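Long-range contacts in cellulase (Clostridium cellulovorans, PDB 6UI3), which hydrolyses beta-1,4-glucan chains as a broad-specificity endoglucanase, this chain being the glycoside hydrolase family 5 catalytic domain of a longer protein: residues Y101-I106 with I146-N151; T62-V67 with P300-D305; N216-I221 with P266-Q271. All coordinates share one frame; numbering follows the deposited sequence.

Interaction 1 of 3, residues Y101-I106 with I146-N151; sequences YAIVNI and IFDTIN
Ile-103 and Ile-146 are paired across two parallel strands, and their side chains cross at a slant, with Ile-103 CG1 3.9 Å from Ile-146 CB. The CG2 branch of Ile-103 takes the other neighbour, 3.6 Å from Asp-148 CB. The far end of Ile-146, its CD1, reaches Tyr-101 CD2 at 3.8 Å. Next along the sheet, Asn-105 and Asp-148 run alongside each other with their CB atoms 3.7 Å apart. Their amide and carboxylate planes are turned 65° to one another. Asp-148 holds CG anti to its backbone N (chi1 168°), and its OD2 forms a salt bridge with Arg-64 NE. Asn-105 instead folds CG between its N and carbonyl carbon (chi1 72°). Its OD1 then accepts from Val-67 N, and its ND2 bonds to His-107 ND1. Val-104 and Phe-147 point to the opposite face, where Phe-147 meets helix 163-182. Backbone bonds tie the strands, such as Ile-146 N to Ala-102 O at 2.9 Å. Beyond them, Asn-151 N bonds to Ile-106 O at 2.9 Å, and Ile-150 CD1 lies 3.8 Å from Ile-106 CG2. The two strands and helix 120-137 form a beta-alpha-beta unit of the TIM barrel.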
ATOM      1  N   TYR A 101      10.039  -4.329   6.623  1.00  8.62           N
ATOM      2  CA  TYR A 101       8.710  -3.877   7.001  1.00  8.45           C
ATOM      3  C   TYR A 101       7.665  -4.674   6.233  1.00  7.64           C
ATOM      4  O   TYR A 101       7.874  -5.080   5.081  1.00  8.87           O
ATOM      5  CB  TYR A 101       8.541  -2.379   6.713  1.00  9.33           C
ATOM      6  CG  TYR A 101       9.336  -1.540   7.679  1.00  8.95           C
ATOM      7  CD1 TYR A 101      10.642  -1.188   7.410  1.00  9.59           C
ATOM      8  CD2 TYR A 101       8.786  -1.152   8.898  1.00  9.41           C
ATOM      9  CE1 TYR A 101      11.382  -0.462   8.311  1.00  9.88           C
ATOM     10  CE2 TYR A 101       9.515  -0.425   9.803  1.00 10.46           C
ATOM     11  CZ  TYR A 101      10.804  -0.092   9.515  1.00 10.50           C
ATOM     12  OH  TYR A 101      11.514   0.618  10.441  1.00 13.47           O
ATOM     13  N   ALA A 102       6.528  -4.902   6.886  1.00  7.76           N
ATOM     14  CA  ALA A 102       5.378  -5.576   6.301  1.00  7.78           C
ATOM     15  C   ALA A 102       4.140  -4.745   6.580  1.00  8.05           C
ATOM     16  O   ALA A 102       3.890  -4.378   7.733  1.00  8.95           O
ATOM     17  CB  ALA A 102       5.188  -6.951   6.937  1.00  8.89           C
ATOM     18  N   ILE A 103       3.357  -4.456   5.541  1.00  6.97           N
ATOM     19  CA  ILE A 103       2.114  -3.689   5.677  1.00  7.41           C
ATOM     20  C   ILE A 103       0.964  -4.638   5.380  1.00  6.47           C
ATOM     21  O   ILE A 103       0.946  -5.264   4.316  1.00  8.08           O
ATOM     22  CB  ILE A 103       2.078  -2.488   4.711  1.00  7.24           C
ATOM     23  CG1 ILE A 103       3.199  -1.492   5.028  1.00  7.94           C
ATOM     24  CG2 ILE A 103       0.709  -1.795   4.751  1.00  8.34           C
ATOM     25  CD1 ILE A 103       3.563  -0.592   3.866  1.00  8.72           C
ATOM     26  N   VAL A 104      -0.008  -4.734   6.294  1.00  7.27           N
ATOM     27  CA  VAL A 104      -1.236  -5.503   6.095  1.00  7.61           C
ATOM     28  C   VAL A 104      -2.411  -4.533   6.039  1.00  6.36           C
ATOM     29  O   VAL A 104      -2.464  -3.567   6.803  1.00  7.33           O
ATOM     30  CB  VAL A 104      -1.428  -6.519   7.239  1.00  9.14           C
ATOM     31  CG1 VAL A 104      -2.801  -7.200   7.152  1.00 11.19           C
ATOM     32  CG2 VAL A 104      -0.360  -7.581   7.224  1.00 11.30           C
ATOM     33  N   ASN A 105      -3.371  -4.804   5.148  1.00  6.62           N
ATOM     34  CA  ASN A 105      -4.493  -3.897   4.943  1.00  6.88           C
ATOM     35  C   ASN A 105      -5.797  -4.688   4.814  1.00  6.69           C
ATOM     36  O   ASN A 105      -5.854  -5.891   5.062  1.00  7.18           O
ATOM     37  CB  ASN A 105      -4.233  -2.986   3.729  1.00  7.73           C
ATOM     38  CG  ASN A 105      -4.333  -3.711   2.398  1.00  7.64           C
ATOM     39  OD1 ASN A 105      -4.649  -4.901   2.343  1.00  7.16           O
ATOM     40  ND2 ASN A 105      -4.041  -2.991   1.306  1.00  8.53           N
ATOM     41  N   ILE A 106      -6.860  -3.957   4.463  1.00  6.70           N
ATOM     42  CA  ILE A 106      -8.093  -4.491   3.894  1.00  6.85           C
ATOM     43  C   ILE A 106      -8.135  -4.007   2.453  1.00  6.53           C
ATOM     44  O   ILE A 106      -8.020  -2.803   2.208  1.00  7.03           O
ATOM     45  CB  ILE A 106      -9.328  -3.994   4.677  1.00  6.93           C
ATOM     46  CG1 ILE A 106      -9.275  -4.455   6.140  1.00  7.41           C
ATOM     47  CG2 ILE A 106     -10.610  -4.452   3.975  1.00  7.69           C
ATOM     48  CD1 ILE A 106     -10.454  -3.978   6.985  1.00  8.23           C
ATOM     49  N   ILE A 146       3.080  -2.851  10.006  1.00  7.04           N
ATOM     50  CA  ILE A 146       2.319  -1.617   9.856  1.00  7.21           C
ATOM     51  C   ILE A 146       0.920  -1.991   9.368  1.00  6.71           C
ATOM     52  O   ILE A 146       0.778  -2.934   8.583  1.00  7.12           O
ATOM     53  CB  ILE A 146       3.021  -0.731   8.803  1.00  7.11           C
ATOM     54  CG1 ILE A 146       4.441  -0.358   9.242  1.00  8.31           C
ATOM     55  CG2 ILE A 146       2.164   0.507   8.469  1.00  7.99           C
ATOM     56  CD1 ILE A 146       5.296   0.205   8.112  1.00  9.65           C
ATOM     57  N   PHE A 147      -0.106  -1.267   9.814  1.00  6.87           N
ATOM     58  CA  PHE A 147      -1.478  -1.477   9.353  1.00  7.22           C
ATOM     59  C   PHE A 147      -1.906  -0.336   8.431  1.00  7.75           C
ATOM     60  O   PHE A 147      -1.539   0.821   8.661  1.00  8.96           O
ATOM     61  CB  PHE A 147      -2.436  -1.520  10.549  1.00  6.77           C
ATOM     62  CG  PHE A 147      -2.225  -2.678  11.505  1.00  7.74           C
ATOM     63  CD1 PHE A 147      -1.615  -3.862  11.108  1.00  8.93           C
ATOM     64  CD2 PHE A 147      -2.675  -2.578  12.818  1.00  8.41           C
ATOM     65  CE1 PHE A 147      -1.472  -4.929  12.011  1.00 10.12           C
ATOM     66  CE2 PHE A 147      -2.530  -3.632  13.708  1.00  9.38           C
ATOM     67  CZ  PHE A 147      -1.926  -4.797  13.307  1.00  9.34           C
ATOM     68  N   ASP A 148      -2.704  -0.654   7.411  1.00  7.15           N
ATOM     69  CA  ASP A 148      -3.206   0.280   6.389  1.00  6.79           C
ATOM     70  C   ASP A 148      -4.718   0.079   6.368  1.00  6.22           C
ATOM     71  O   ASP A 148      -5.192  -1.007   6.037  1.00  6.87           O
ATOM     72  CB  ASP A 148      -2.485  -0.075   5.077  1.00  7.87           C
ATOM     73  CG  ASP A 148      -3.055   0.576   3.814  1.00 10.70           C
ATOM     74  OD1 ASP A 148      -4.008   1.390   3.869  1.00 10.26           O
ATOM     75  OD2 ASP A 148      -2.488   0.248   2.719  1.00 10.70           O
ATOM     76  N   THR A 149      -5.488   1.090   6.789  1.00  6.95           N
ATOM     77  CA  THR A 149      -6.852   0.836   7.277  1.00  6.74           C
ATOM     78  C   THR A 149      -7.826   0.363   6.191  1.00  6.38           C
ATOM     79  O   THR A 149      -8.801  -0.335   6.496  1.00  6.68           O
ATOM     80  CB  THR A 149      -7.447   2.089   7.937  1.00  7.26           C
ATOM     81  OG1 THR A 149      -7.532   3.127   6.947  1.00  7.80           O
ATOM     82  CG2 THR A 149      -6.658   2.538   9.161  1.00  7.78           C
ATOM     83  N   ILE A 150      -7.616   0.781   4.945  1.00  6.41           N
ATOM     84  CA  ILE A 150      -8.452   0.400   3.800  1.00  6.93           C
ATOM     85  C   ILE A 150      -7.664   0.802   2.558  1.00  6.66           C
ATOM     86  O   ILE A 150      -7.025   1.847   2.549  1.00  7.58           O
ATOM     87  CB  ILE A 150      -9.859   1.030   3.878  1.00  7.46           C
ATOM     88  CG1 ILE A 150     -10.747   0.559   2.718  1.00  7.71           C
ATOM     89  CG2 ILE A 150      -9.783   2.554   3.954  1.00  7.63           C
ATOM     90  CD1 ILE A 150     -11.050  -0.937   2.679  1.00  8.56           C
ATOM     91  N   ASN A 151      -7.700  -0.008   1.507  1.00  6.73           N
ATOM     92  CA  ASN A 151      -6.850   0.208   0.326  1.00  6.54           C
ATOM     93  C   ASN A 151      -7.242   1.457  -0.472  1.00  6.84           C
ATOM     94  O   ASN A 151      -6.529   2.466  -0.449  1.00  7.18           O
ATOM     95  CB  ASN A 151      -6.896  -1.062  -0.527  1.00  7.30           C
ATOM     96  CG  ASN A 151      -6.245  -0.881  -1.854  1.00  7.65           C
ATOM     97  OD1 ASN A 151      -5.094  -0.422  -1.914  1.00  8.19           O
ATOM     98  ND2 ASN A 151      -6.946  -1.204  -2.922  1.00  8.47           N
TER

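Interaction 2 of 3, residues T62-V67 with P300-D305; sequences TVRIPV and PCLWWD
Thr-62 meets Leu-302 through methyl groups, its CG2 lying 4.0 Å from Leu-302 CD2. The hydroxyl is turned elsewhere: Thr-62 OG1 is hydrogen-bonded to Met-23 O. Two residues on, Arg-64 touches the same leucine methyl from its base, with CB 3.8 Å from Leu-302 CD2. Leu-302 CD2 therefore bridges two successive inward side chains of the 62-67 segment. The arginine chain starts with CG anti to the backbone N (chi1 179°) and stays extended as far as NE. This carries the guanidinium to the edge of the Trp-304 ring, where NH1 comes to 4.1 Å from CZ3, near the ring plane. The two planes stand 61° apart, and the contact is edge to edge, with no face stacking. Asn-28 OD1 and Gln-271 OE1 both bond to Arg-64 NH1, so polar partners hold that end of the group. Pro-66 closes the contact. Its CG comes obliquely to the six-membered ring of Trp-304, 3.7 Å from CZ3 and 3.8 Å from CH2. Trp-304 can reach that far because its CG is anti to the backbone N (chi1 -179°), although its CB does not point at the 62-67 segment. No hydrogen bond links the segments. Their strand axes approach to 8.0 Å, because strand 25-29 lies between them in the barrel sheet. The meeting side chains are on the inside of the barrel, where Leu-302 also touches Ile-103 of strand 101-105 and Ile-268 of strand 267-272. Ile-65 and Val-67 pack outward on helix 82-96.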
ATOM      1  N   THR A  62      10.758  -2.978   2.355  1.00  8.41           N
ATOM      2  CA  THR A  62       9.367  -2.920   2.783  1.00  8.13           C
ATOM      3  C   THR A  62       8.507  -3.692   1.792  1.00  8.18           C
ATOM      4  O   THR A  62       8.659  -3.515   0.572  1.00  8.67           O
ATOM      5  CB  THR A  62       8.880  -1.458   2.819  1.00  9.38           C
ATOM      6  OG1 THR A  62       9.554  -0.730   3.844  1.00  9.71           O
ATOM      7  CG2 THR A  62       7.376  -1.371   3.077  1.00 10.12           C
ATOM      8  N   VAL A  63       7.600  -4.524   2.302  1.00  7.45           N
ATOM      9  CA  VAL A  63       6.633  -5.239   1.476  1.00  8.04           C
ATOM     10  C   VAL A  63       5.223  -4.950   1.975  1.00  7.82           C
ATOM     11  O   VAL A  63       4.904  -5.180   3.150  1.00  8.51           O
ATOM     12  CB  VAL A  63       6.882  -6.759   1.455  1.00  9.34           C
ATOM     13  CG1 VAL A  63       5.754  -7.471   0.693  1.00 10.83           C
ATOM     14  CG2 VAL A  63       8.236  -7.088   0.831  1.00 10.72           C
ATOM     15  N   ARG A  64       4.366  -4.494   1.076  1.00  6.98           N
ATOM     16  CA  ARG A  64       2.937  -4.349   1.343  1.00  6.72           C
ATOM     17  C   ARG A  64       2.205  -5.584   0.851  1.00  6.44           C
ATOM     18  O   ARG A  64       2.506  -6.097  -0.242  1.00  6.81           O
ATOM     19  CB  ARG A  64       2.390  -3.080   0.700  1.00  6.39           C
ATOM     20  CG  ARG A  64       0.901  -2.845   0.901  1.00  6.49           C
ATOM     21  CD  ARG A  64       0.575  -1.387   0.662  1.00  7.28           C
ATOM     22  NE  ARG A  64      -0.820  -0.987   0.735  1.00  7.97           N
ATOM     23  CZ  ARG A  64      -1.669  -0.930  -0.294  1.00  7.67           C
ATOM     24  NH1 ARG A  64      -1.304  -1.350  -1.492  1.00  7.53           N
ATOM     25  NH2 ARG A  64      -2.880  -0.442  -0.110  1.00  7.50           N
ATOM     26  N   ILE A  65       1.298  -6.082   1.683  1.00  6.94           N
ATOM     27  CA  ILE A  65       0.591  -7.336   1.462  1.00  6.72           C
ATOM     28  C   ILE A  65      -0.906  -7.048   1.374  1.00  6.84           C
ATOM     29  O   ILE A  65      -1.608  -7.030   2.402  1.00  7.02           O
ATOM     30  CB  ILE A  65       0.884  -8.339   2.585  1.00  7.22           C
ATOM     31  CG1 ILE A  65       2.389  -8.586   2.736  1.00  8.31           C
ATOM     32  CG2 ILE A  65       0.154  -9.653   2.332  1.00  7.90           C
ATOM     33  CD1 ILE A  65       2.762  -9.194   4.068  1.00  9.33           C
ATOM     34  N   PRO A  66      -1.418  -6.790   0.167  1.00  6.40           N
ATOM     35  CA  PRO A  66      -2.868  -6.660  -0.032  1.00  6.79           C
ATOM     36  C   PRO A  66      -3.603  -7.902   0.445  1.00  6.23           C
ATOM     37  O   PRO A  66      -3.245  -9.015   0.069  1.00  7.26           O
ATOM     38  CB  PRO A  66      -2.981  -6.514  -1.559  1.00  7.01           C
ATOM     39  CG  PRO A  66      -1.689  -5.851  -1.966  1.00  7.67           C
ATOM     40  CD  PRO A  66      -0.659  -6.487  -1.067  1.00  7.12           C
ATOM     41  N   VAL A  67      -4.667  -7.711   1.235  1.00  6.43           N
ATOM     42  CA  VAL A  67      -5.468  -8.838   1.710  1.00  6.77           C
ATOM     43  C   VAL A  67      -6.956  -8.526   1.587  1.00  6.56           C
ATOM     44  O   VAL A  67      -7.447  -7.554   2.177  1.00  6.58           O
ATOM     45  CB  VAL A  67      -5.163  -9.238   3.165  1.00  6.64           C
ATOM     46  CG1 VAL A  67      -6.003 -10.458   3.571  1.00  7.96           C
ATOM     47  CG2 VAL A  67      -3.683  -9.508   3.370  1.00  7.32           C
ATOM     48  N   PRO A 300       8.493   7.160   1.259  1.00  7.88           N
ATOM     49  CA  PRO A 300       8.871   5.878   0.656  1.00  8.57           C
ATOM     50  C   PRO A 300       7.920   5.519  -0.473  1.00  8.06           C
ATOM     51  O   PRO A 300       6.730   5.861  -0.450  1.00  8.57           O
ATOM     52  CB  PRO A 300       8.760   4.872   1.809  1.00 10.34           C
ATOM     53  CG  PRO A 300       8.185   5.573   2.933  1.00 13.57           C
ATOM     54  CD  PRO A 300       8.032   7.022   2.649  1.00  8.89           C
ATOM     55  N   CYS A 301       8.467   4.835  -1.483  1.00  7.36           N
ATOM     56  CA  CYS A 301       7.734   4.419  -2.671  1.00  7.74           C
ATOM     57  C   CYS A 301       7.695   2.901  -2.758  1.00  8.05           C
ATOM     58  O   CYS A 301       8.730   2.243  -2.646  1.00  9.35           O
ATOM     59  CB  CYS A 301       8.393   4.963  -3.938  1.00  8.04           C
ATOM     60  SG  CYS A 301       8.388   6.760  -4.050  1.00  8.18           S
ATOM     61  N   LEU A 302       6.503   2.355  -2.951  1.00  6.53           N
ATOM     62  CA  LEU A 302       6.298   0.915  -3.036  1.00  7.21           C
ATOM     63  C   LEU A 302       5.771   0.556  -4.420  1.00  7.12           C
ATOM     64  O   LEU A 302       4.636   0.894  -4.760  1.00  7.53           O
ATOM     65  CB  LEU A 302       5.313   0.467  -1.957  1.00  8.51           C
ATOM     66  CG  LEU A 302       5.771   0.510  -0.504  1.00 11.78           C
ATOM     67  CD1 LEU A 302       6.137   1.825   0.039  1.00 14.11           C
ATOM     68  CD2 LEU A 302       4.664  -0.077   0.372  1.00 13.06           C
ATOM     69  N   TRP A 303       6.584  -0.128  -5.219  1.00  6.63           N
ATOM     70  CA  TRP A 303       6.186  -0.529  -6.565  1.00  7.12           C
ATOM     71  C   TRP A 303       5.086  -1.587  -6.506  1.00  6.95           C
ATOM     72  O   TRP A 303       5.153  -2.528  -5.716  1.00  7.42           O
ATOM     73  CB  TRP A 303       7.409  -1.077  -7.316  1.00  6.88           C
ATOM     74  CG  TRP A 303       7.128  -1.489  -8.754  1.00  7.38           C
ATOM     75  CD1 TRP A 303       6.539  -2.642  -9.158  1.00  7.21           C
ATOM     76  CD2 TRP A 303       7.455  -0.771  -9.952  1.00  6.73           C
ATOM     77  NE1 TRP A 303       6.445  -2.671 -10.523  1.00  7.18           N
ATOM     78  CE2 TRP A 303       7.014  -1.547 -11.041  1.00  6.65           C
ATOM     79  CE3 TRP A 303       8.065   0.452 -10.209  1.00  7.85           C
ATOM     80  CZ2 TRP A 303       7.173  -1.141 -12.357  1.00  7.59           C
ATOM     81  CZ3 TRP A 303       8.236   0.843 -11.521  1.00  8.35           C
ATOM     82  CH2 TRP A 303       7.800   0.039 -12.574  1.00  8.75           C
ATOM     83  N   TRP A 304       4.081  -1.434  -7.370  1.00  6.19           N
ATOM     84  CA  TRP A 304       3.011  -2.436  -7.500  1.00  6.38           C
ATOM     85  C   TRP A 304       3.452  -3.549  -8.444  1.00  6.49           C
ATOM     86  O   TRP A 304       3.478  -3.363  -9.658  1.00  7.39           O
ATOM     87  CB  TRP A 304       1.719  -1.806  -8.023  1.00  7.21           C
ATOM     88  CG  TRP A 304       0.615  -2.825  -8.134  1.00  7.78           C
ATOM     89  CD1 TRP A 304       0.224  -3.502  -9.254  1.00  8.23           C
ATOM     90  CD2 TRP A 304      -0.213  -3.294  -7.072  1.00  6.95           C
ATOM     91  NE1 TRP A 304      -0.793  -4.379  -8.948  1.00  7.96           N
ATOM     92  CE2 TRP A 304      -1.089  -4.261  -7.612  1.00  6.96           C
ATOM     93  CE3 TRP A 304      -0.307  -2.991  -5.713  1.00  7.19           C
ATOM     94  CZ2 TRP A 304      -2.030  -4.915  -6.838  1.00  7.80           C
ATOM     95  CZ3 TRP A 304      -1.243  -3.636  -4.955  1.00  8.15           C
ATOM     96  CH2 TRP A 304      -2.096  -4.581  -5.512  1.00  8.19           C
ATOM     97  N   ASP A 305       3.785  -4.711  -7.892  1.00  6.51           N
ATOM     98  CA  ASP A 305       4.303  -5.845  -8.662  1.00  6.77           C
ATOM     99  C   ASP A 305       3.250  -6.944  -8.734  1.00  6.74           C
ATOM    100  O   ASP A 305       3.047  -7.691  -7.780  1.00  7.84           O
ATOM    101  CB  ASP A 305       5.607  -6.360  -8.073  1.00  7.56           C
ATOM    102  CG  ASP A 305       6.315  -7.319  -9.004  1.00  7.36           C
ATOM    103  OD1 ASP A 305       5.619  -7.953  -9.840  1.00  8.57           O
ATOM    104  OD2 ASP A 305       7.549  -7.443  -8.869  1.00  8.44           O
TER

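Interaction 3 of 3, residues N216-I221 with P266-Q271; sequences NVAVSI and PVIIGQ. Unlike the reference sequence in segment 266-271: Gln-271 (reference Glu).
Val-219 and Ile-221 carry the backbone bonds between these parallel strands. Val-219 N donates to Pro-266 O at 2.9 Å. Val-219 O accepts from Ile-268 N at 2.9 Å, and Ile-221 N donates to Ile-268 O at 3.0 Å. A further bond, Gly-270 N to Ile-221 O, is weak and bent, with an angle of 127° at the hydrogen. Gly-270 is the last residue of an inverse gamma turn centred on Ile-269. These are strands six and seven of the eight-stranded TIM barrel. In family 5 the nucleophile is a glutamate at the C-terminal end of strand seven. Gln-271, a glutamate in the reference sequence, probably marks that place. Apolar contacts lie on both faces of the sheet. On the outer face, Ile-221 puts CG1 3.8 Å from Val-267 CG1. Its CG2, anti to the backbone N, turns to Ile-269 CD1, also at 3.8 Å. Helix 243-261 lies over this face, with Phe-260 on Val-219 and Val-267 and Phe-253 on Ile-269. On the other side, Ala-218 CB touches Ile-268 CD1 at 3.8 Å and Pro-266 CG at 4.0 Å. Met-193 of strand 192-195 meets both Ser-220 and Ile-268 inside the barrel.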
ATOM      1  N   ASN A 216       0.606   9.246  15.505  1.00  8.72           N
ATOM      2  CA  ASN A 216       1.428   8.176  14.947  1.00  8.00           C
ATOM      3  C   ASN A 216       0.744   7.521  13.763  1.00  7.89           C
ATOM      4  O   ASN A 216       0.569   6.303  13.703  1.00  7.85           O
ATOM      5  CB  ASN A 216       1.769   7.191  16.054  1.00  9.91           C
ATOM      6  CG  ASN A 216       2.797   6.179  15.636  1.00 11.24           C
ATOM      7  OD1 ASN A 216       3.554   6.377  14.682  1.00  9.94           O
ATOM      8  ND2 ASN A 216       2.844   5.075  16.368  1.00 12.19           N
ATOM      9  N   VAL A 217       0.366   8.349  12.792  1.00  8.52           N
ATOM     10  CA  VAL A 217      -0.216   7.889  11.542  1.00  7.85           C
ATOM     11  C   VAL A 217       0.549   8.479  10.364  1.00  7.49           C
ATOM     12  O   VAL A 217       1.202   9.522  10.459  1.00  8.77           O
ATOM     13  CB  VAL A 217      -1.726   8.223  11.421  1.00  8.73           C
ATOM     14  CG1 VAL A 217      -2.538   7.513  12.494  1.00  8.94           C
ATOM     15  CG2 VAL A 217      -1.982   9.731  11.503  1.00 10.14           C
ATOM     16  N   ALA A 218       0.431   7.805   9.230  1.00  7.48           N
ATOM     17  CA  ALA A 218       0.958   8.291   7.966  1.00  7.02           C
ATOM     18  C   ALA A 218      -0.158   8.285   6.933  1.00  6.68           C
ATOM     19  O   ALA A 218      -1.052   7.435   6.988  1.00  7.72           O
ATOM     20  CB  ALA A 218       2.091   7.393   7.454  1.00  8.40           C
ATOM     21  N   VAL A 219      -0.116   9.224   5.989  1.00  6.38           N
ATOM     22  CA  VAL A 219      -1.109   9.255   4.917  1.00  7.45           C
ATOM     23  C   VAL A 219      -0.685   8.301   3.812  1.00  7.32           C
ATOM     24  O   VAL A 219       0.481   8.292   3.394  1.00  8.66           O
ATOM     25  CB  VAL A 219      -1.317  10.686   4.397  1.00  8.00           C
ATOM     26  CG1 VAL A 219      -2.267  10.699   3.201  1.00  8.20           C
ATOM     27  CG2 VAL A 219      -1.850  11.580   5.510  1.00 10.06           C
ATOM     28  N   SER A 220      -1.629   7.482   3.356  1.00  7.08           N
ATOM     29  CA  SER A 220      -1.431   6.521   2.278  1.00  6.96           C
ATOM     30  C   SER A 220      -1.893   7.122   0.955  1.00  6.83           C
ATOM     31  O   SER A 220      -3.057   7.508   0.818  1.00  6.88           O
ATOM     32  CB  SER A 220      -2.262   5.276   2.572  1.00  8.66           C
ATOM     33  OG  SER A 220      -2.234   4.404   1.455  1.00  8.93           O
ATOM     34  N   ILE A 221      -0.976   7.188  -0.008  1.00  6.71           N
ATOM     35  CA  ILE A 221      -1.233   7.706  -1.350  1.00  6.48           C
ATOM     36  C   ILE A 221      -0.827   6.661  -2.382  1.00  6.54           C
ATOM     37  O   ILE A 221       0.245   6.052  -2.278  1.00  7.16           O
ATOM     38  CB  ILE A 221      -0.426   9.008  -1.592  1.00  6.80           C
ATOM     39  CG1 ILE A 221      -0.888  10.142  -0.661  1.00  7.55           C
ATOM     40  CG2 ILE A 221      -0.471   9.425  -3.064  1.00  8.31           C
ATOM     41  CD1 ILE A 221      -2.282  10.635  -0.883  1.00  8.74           C
ATOM     42  N   PRO A 266       3.811  12.270   8.061  1.00  7.61           N
ATOM     43  CA  PRO A 266       4.497  11.670   6.917  1.00  7.53           C
ATOM     44  C   PRO A 266       3.521  11.094   5.908  1.00  7.01           C
ATOM     45  O   PRO A 266       2.371  10.776   6.229  1.00  7.92           O
ATOM     46  CB  PRO A 266       5.346  10.570   7.557  1.00  9.14           C
ATOM     47  CG  PRO A 266       4.633  10.218   8.810  1.00 10.92           C
ATOM     48  CD  PRO A 266       3.965  11.473   9.290  1.00  8.39           C
ATOM     49  N   VAL A 267       4.013  10.933   4.677  1.00  7.11           N
ATOM     50  CA  VAL A 267       3.265  10.348   3.565  1.00  6.84           C
ATOM     51  C   VAL A 267       4.033   9.140   3.041  1.00  6.90           C
ATOM     52  O   VAL A 267       5.256   9.196   2.868  1.00  7.72           O
ATOM     53  CB  VAL A 267       3.057  11.384   2.435  1.00  7.50           C
ATOM     54  CG1 VAL A 267       2.337  10.777   1.249  1.00  8.68           C
ATOM     55  CG2 VAL A 267       2.293  12.605   2.946  1.00  8.92           C
ATOM     56  N   ILE A 268       3.308   8.055   2.774  1.00  6.90           N
ATOM     57  CA  ILE A 268       3.848   6.857   2.129  1.00  7.01           C
ATOM     58  C   ILE A 268       3.170   6.715   0.774  1.00  6.81           C
ATOM     59  O   ILE A 268       1.937   6.739   0.690  1.00  7.42           O
ATOM     60  CB  ILE A 268       3.598   5.614   3.001  1.00  6.84           C
ATOM     61  CG1 ILE A 268       4.402   5.704   4.302  1.00  8.09           C
ATOM     62  CG2 ILE A 268       3.954   4.352   2.253  1.00  8.28           C
ATOM     63  CD1 ILE A 268       3.907   4.792   5.405  1.00  8.38           C
ATOM     64  N   ILE A 269       3.966   6.577  -0.282  1.00  6.56           N
ATOM     65  CA  ILE A 269       3.437   6.218  -1.600  1.00  7.13           C
ATOM     66  C   ILE A 269       3.290   4.697  -1.608  1.00  6.75           C
ATOM     67  O   ILE A 269       4.206   3.950  -1.999  1.00  7.23           O
ATOM     68  CB  ILE A 269       4.306   6.751  -2.747  1.00  7.05           C
ATOM     69  CG1 ILE A 269       4.532   8.261  -2.621  1.00  9.58           C
ATOM     70  CG2 ILE A 269       3.670   6.400  -4.088  1.00  8.80           C
ATOM     71  CD1 ILE A 269       3.303   9.100  -2.657  1.00 13.42           C
ATOM     72  N   GLY A 270       2.133   4.239  -1.140  1.00  6.07           N
ATOM     73  CA  GLY A 270       1.896   2.824  -0.956  1.00  6.48           C
ATOM     74  C   GLY A 270       1.782   2.043  -2.245  1.00  6.32           C
ATOM     75  O   GLY A 270       1.938   0.808  -2.217  1.00  6.92           O
ATOM     76  N   GLN A 271       1.496   2.723  -3.365  1.00  5.68           N
ATOM     77  CA  GLN A 271       1.531   2.109  -4.688  1.00  5.83           C
ATOM     78  C   GLN A 271       1.976   3.133  -5.716  1.00  6.29           C
ATOM     79  O   GLN A 271       1.442   4.246  -5.749  1.00  6.44           O
ATOM     80  CB  GLN A 271       0.161   1.591  -5.161  1.00  6.82           C
ATOM     81  CG  GLN A 271      -0.468   0.550  -4.243  1.00  7.18           C
ATOM     82  CD  GLN A 271      -1.818   0.030  -4.711  1.00  7.65           C
ATOM     83  OE1 GLN A 271      -2.555  -0.593  -3.951  1.00  7.55           O
ATOM     84  NE2 GLN A 271      -2.134   0.273  -5.947  1.00  6.32           N
TER

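All three interactions belong to one closed sheet of eight parallel strands. Interactions 1 and 3 each join two adjacent strands, whereas interaction 2 reaches past strand 25-29 near the seam where the barrel closes. Their centres are 9 Å (1 and 2), 10 Å (1 and 3) and 12 Å (2 and 3) apart. Along the chain, interaction 1 closes before interaction 3 opens, and both are nested in the loop closed by interaction 2. Strand 62-65 neighbours strand 101-105, and strand 301-305 neighbours strand 267-272. Inside the barrel, Arg-64 of interaction 2 bonds to Asp-148 and Asn-151 of interaction 1 and to Gln-271 of interaction 3, a polar cluster consistent with a family 5 active-site centre.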